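Local coordinates for protein cysteine synthase (Fusobacterium nucleatum subsp. nucleatum strain ATCC 25586, PDB 5XEM) that probably makes L-cysteine and acetate from O-acetyl-L-serine and hydrogen sulfide with pyridoxal 5'-phosphate, and also has L-cysteine desulfhydrase activity, at residues V20-I25 with A273-A278. Numbering follows the deposited sequence. Where two conformers were deposited one is given.
Sequences VKINNI and ATFKAA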
ATOM      1  N   VAL A  20      -8.054  -7.768  10.689  1.00 15.56           N
ATOM      2  CA  VAL A  20      -7.981  -9.089  10.075  0.50 15.57           C
ATOM      3  C   VAL A  20      -7.721 -10.144  11.135  1.00 15.90           C
ATOM      4  O   VAL A  20      -6.856  -9.963  11.989  1.00 15.27           O
ATOM      5  CB  VAL A  20      -6.839  -9.131   9.048  0.50 15.35           C
ATOM      6  CG1 VAL A  20      -6.783 -10.486   8.338  0.50 15.64           C
ATOM      7  CG2 VAL A  20      -7.010  -8.005   8.042  0.50 15.02           C
ATOM      8  N   LYS A  21      -8.446 -11.250  11.063  1.00 17.04           N
ATOM      9  CA  LYS A  21      -8.219 -12.353  12.006  1.00 18.63           C
ATOM     10  C   LYS A  21      -7.034 -13.182  11.571  1.00 17.27           C
ATOM     11  O   LYS A  21      -6.849 -13.398  10.378  1.00 18.29           O
ATOM     12  CB  LYS A  21      -9.448 -13.263  12.116  1.00 21.03           C
ATOM     13  CG  LYS A  21      -9.220 -14.399  13.112  1.00 23.80           C
ATOM     14  CD  LYS A  21     -10.466 -14.730  13.916  1.00 27.82           C
ATOM     15  CE  LYS A  21     -10.192 -15.895  14.881  1.00 30.90           C
ATOM     16  NZ  LYS A  21     -11.000 -17.096  14.518  1.00 32.79           N
ATOM     17  N   ILE A  22      -6.257 -13.664  12.534  1.00 16.46           N
ATOM     18  CA  ILE A  22      -5.106 -14.518  12.275  1.00 16.87           C
ATOM     19  C   ILE A  22      -5.591 -15.972  12.271  1.00 18.52           C
ATOM     20  O   ILE A  22      -6.162 -16.431  13.264  1.00 18.99           O
ATOM     21  CB  ILE A  22      -3.994 -14.287  13.320  1.00 16.41           C
ATOM     22  CG1 ILE A  22      -3.450 -12.859  13.196  1.00 15.84           C
ATOM     23  CG2 ILE A  22      -2.839 -15.275  13.175  1.00 16.21           C
ATOM     24  CD1 ILE A  22      -2.631 -12.609  11.940  1.00 15.80           C
ATOM     25  N   ASN A  23      -5.378 -16.665  11.160  1.00 20.13           N
ATOM     26  CA  ASN A  23      -5.986 -17.991  10.929  1.00 22.52           C
ATOM     27  C   ASN A  23      -5.021 -19.143  10.841  1.00 23.84           C
ATOM     28  O   ASN A  23      -5.395 -20.269  11.121  1.00 23.38           O
ATOM     29  CB  ASN A  23      -6.765 -18.020   9.626  1.00 23.69           C
ATOM     30  CG  ASN A  23      -7.774 -16.932   9.534  1.00 24.86           C
ATOM     31  OD1 ASN A  23      -8.715 -16.886  10.318  1.00 26.70           O
ATOM     32  ND2 ASN A  23      -7.587 -16.028   8.557  1.00 25.14           N
ATOM     33  N   ASN A  24      -3.802 -18.878  10.397  1.00 24.51           N
ATOM     34  CA  ASN A  24      -2.893 -19.942  10.070  1.00 25.22           C
ATOM     35  C   ASN A  24      -1.837 -20.105  11.139  1.00 26.23           C
ATOM     36  O   ASN A  24      -1.507 -21.237  11.500  1.00 30.27           O
ATOM     37  CB  ASN A  24      -2.320 -19.727   8.677  1.00 25.80           C
ATOM     38  CG  ASN A  24      -3.400 -19.718   7.607  1.00 28.80           C
ATOM     39  OD1 ASN A  24      -3.328 -18.975   6.615  1.00 30.34           O
ATOM     40  ND2 ASN A  24      -4.416 -20.560   7.798  1.00 28.44           N
ATOM     41  N   ILE A  25      -1.370 -18.998  11.714  1.00 24.09           N
ATOM     42  CA  ILE A  25      -0.369 -19.034  12.760  1.00 22.99           C
ATOM     43  C   ILE A  25      -1.025 -19.442  14.070  1.00 24.45           C
ATOM     44  O   ILE A  25      -2.107 -18.951  14.397  1.00 24.53           O
ATOM     45  CB  ILE A  25       0.284 -17.646  12.938  1.00 21.07           C
ATOM     46  CG1 ILE A  25       1.037 -17.242  11.673  1.00 19.23           C
ATOM     47  CG2 ILE A  25       1.241 -17.627  14.115  1.00 21.53           C
ATOM     48  CD1 ILE A  25       1.546 -15.822  11.727  1.00 18.82           C
ATOM     49  N   ALA A 273       7.441  -7.106  15.518  1.00 11.07           N
ATOM     50  CA  ALA A 273       7.765  -6.938  16.951  1.00 11.71           C
ATOM     51  C   ALA A 273       6.530  -6.982  17.835  1.00 12.72           C
ATOM     52  O   ALA A 273       6.494  -7.723  18.844  1.00 12.69           O
ATOM     53  CB  ALA A 273       8.539  -5.645  17.147  1.00 11.13           C
ATOM     54  N   THR A 274       5.507  -6.204  17.455  1.00 12.98           N
ATOM     55  CA  THR A 274       4.270  -6.086  18.217  1.00 13.32           C
ATOM     56  C   THR A 274       3.473  -7.388  18.203  1.00 13.84           C
ATOM     57  O   THR A 274       2.954  -7.840  19.246  1.00 13.24           O
ATOM     58  CB  THR A 274       3.420  -4.907  17.691  1.00 13.03           C
ATOM     59  OG1 THR A 274       4.226  -3.731  17.707  1.00 13.42           O
ATOM     60  CG2 THR A 274       2.164  -4.697  18.525  1.00 12.03           C
ATOM     61  N   PHE A 275       3.449  -8.027  17.038  1.00 14.31           N
ATOM     62  CA  PHE A 275       2.769  -9.285  16.886  1.00 14.93           C
ATOM     63  C   PHE A 275       3.487 -10.374  17.687  1.00 14.23           C
ATOM     64  O   PHE A 275       2.850 -11.192  18.317  1.00 14.51           O
ATOM     65  CB  PHE A 275       2.661  -9.708  15.416  1.00 15.47           C
ATOM     66  CG  PHE A 275       1.764 -10.875  15.214  1.00 16.58           C
ATOM     67  CD1 PHE A 275       0.393 -10.705  15.211  1.00 17.93           C
ATOM     68  CD2 PHE A 275       2.284 -12.152  15.081  1.00 18.47           C
ATOM     69  CE1 PHE A 275      -0.439 -11.786  15.050  1.00 19.04           C
ATOM     70  CE2 PHE A 275       1.449 -13.249  14.928  1.00 18.31           C
ATOM     71  CZ  PHE A 275       0.086 -13.060  14.910  1.00 17.96           C
ATOM     72  N   LYS A 276       4.807 -10.365  17.688  1.00 14.96           N
ATOM     73  CA  LYS A 276       5.566 -11.362  18.453  1.00 15.62           C
ATOM     74  C   LYS A 276       5.294 -11.194  19.953  1.00 15.71           C
ATOM     75  O   LYS A 276       5.070 -12.175  20.673  1.00 15.25           O
ATOM     76  CB  LYS A 276       7.056 -11.244  18.124  1.00 17.08           C
ATOM     77  CG  LYS A 276       7.981 -11.974  19.076  1.00 18.48           C
ATOM     78  CD  LYS A 276       7.779 -13.476  19.085  1.00 20.22           C
ATOM     79  CE  LYS A 276       8.837 -14.108  19.990  1.00 22.93           C
ATOM     80  NZ  LYS A 276       8.331 -15.387  20.556  1.00 24.86           N
ATOM     81  N   ALA A 277       5.276  -9.950  20.411  1.00 16.08           N
ATOM     82  CA  ALA A 277       4.969  -9.650  21.807  1.00 15.95           C
ATOM     83  C   ALA A 277       3.551 -10.110  22.133  1.00 16.48           C
ATOM     84  O   ALA A 277       3.281 -10.610  23.244  1.00 16.13           O
ATOM     85  CB  ALA A 277       5.117  -8.165  22.079  1.00 16.28           C
ATOM     86  N   ALA A 278       2.633  -9.952  21.181  1.00 16.40           N
ATOM     87  CA  ALA A 278       1.251 -10.399  21.372  1.00 15.97           C
ATOM     88  C   ALA A 278       1.138 -11.898  21.446  1.00 18.11           C
ATOM     89  O   ALA A 278       0.311 -12.415  22.211  1.00 18.74           O
ATOM     90  CB  ALA A 278       0.332  -9.880  20.273  1.00 15.30           C
TER
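With CG trans to its own backbone nitrogen (chi1 -170°), F275 sends its ring off helix 269-284 to meet I22 and I25, whose CG1 branches both lie beside the backbone N (chi1 -65° in I22). The side chains advance from opposite directions and bridge backbones whose closest CA atoms, those of I22 and F275, are still 10.5 Å apart. I22 supplies the larger share of the aliphatic surface. Its CG1 methylene approaches CE1 of F275 to 3.7 Å, and a second bend in the chain (chi2 -70°) brings the terminal CD1 of I22 to 3.9 Å from that same ring carbon. The CG2 branch of I22 reaches the far corner of the ring, 4.1 Å from CZ of F275. I25, three residues further along the chain, touches more lightly and with a single atom: its CD1, at the end of an extended chain, lies 4.1 Å from CE2 of F275. Both isoleucines reach the ring obliquely, so the distal end of one phenylalanine is shared between them by purely apolar packing. M255 of helix 249-263 also packs on F275. The backbone after I22 is held by E263, whose carboxylate accepts hydrogen bonds from the amides of N23, N24 and I25. The result illustrates how a helix packs against a sheet: helix 269-284, whose first turn carries the pyridoxal phosphate-binding S270, meets I22 and I25 at and after the end of strand 19-21, outermost within this chain, and I32 of neighbouring strand 31-36, in the mixed-sheet domain of the cysteine synthase fold.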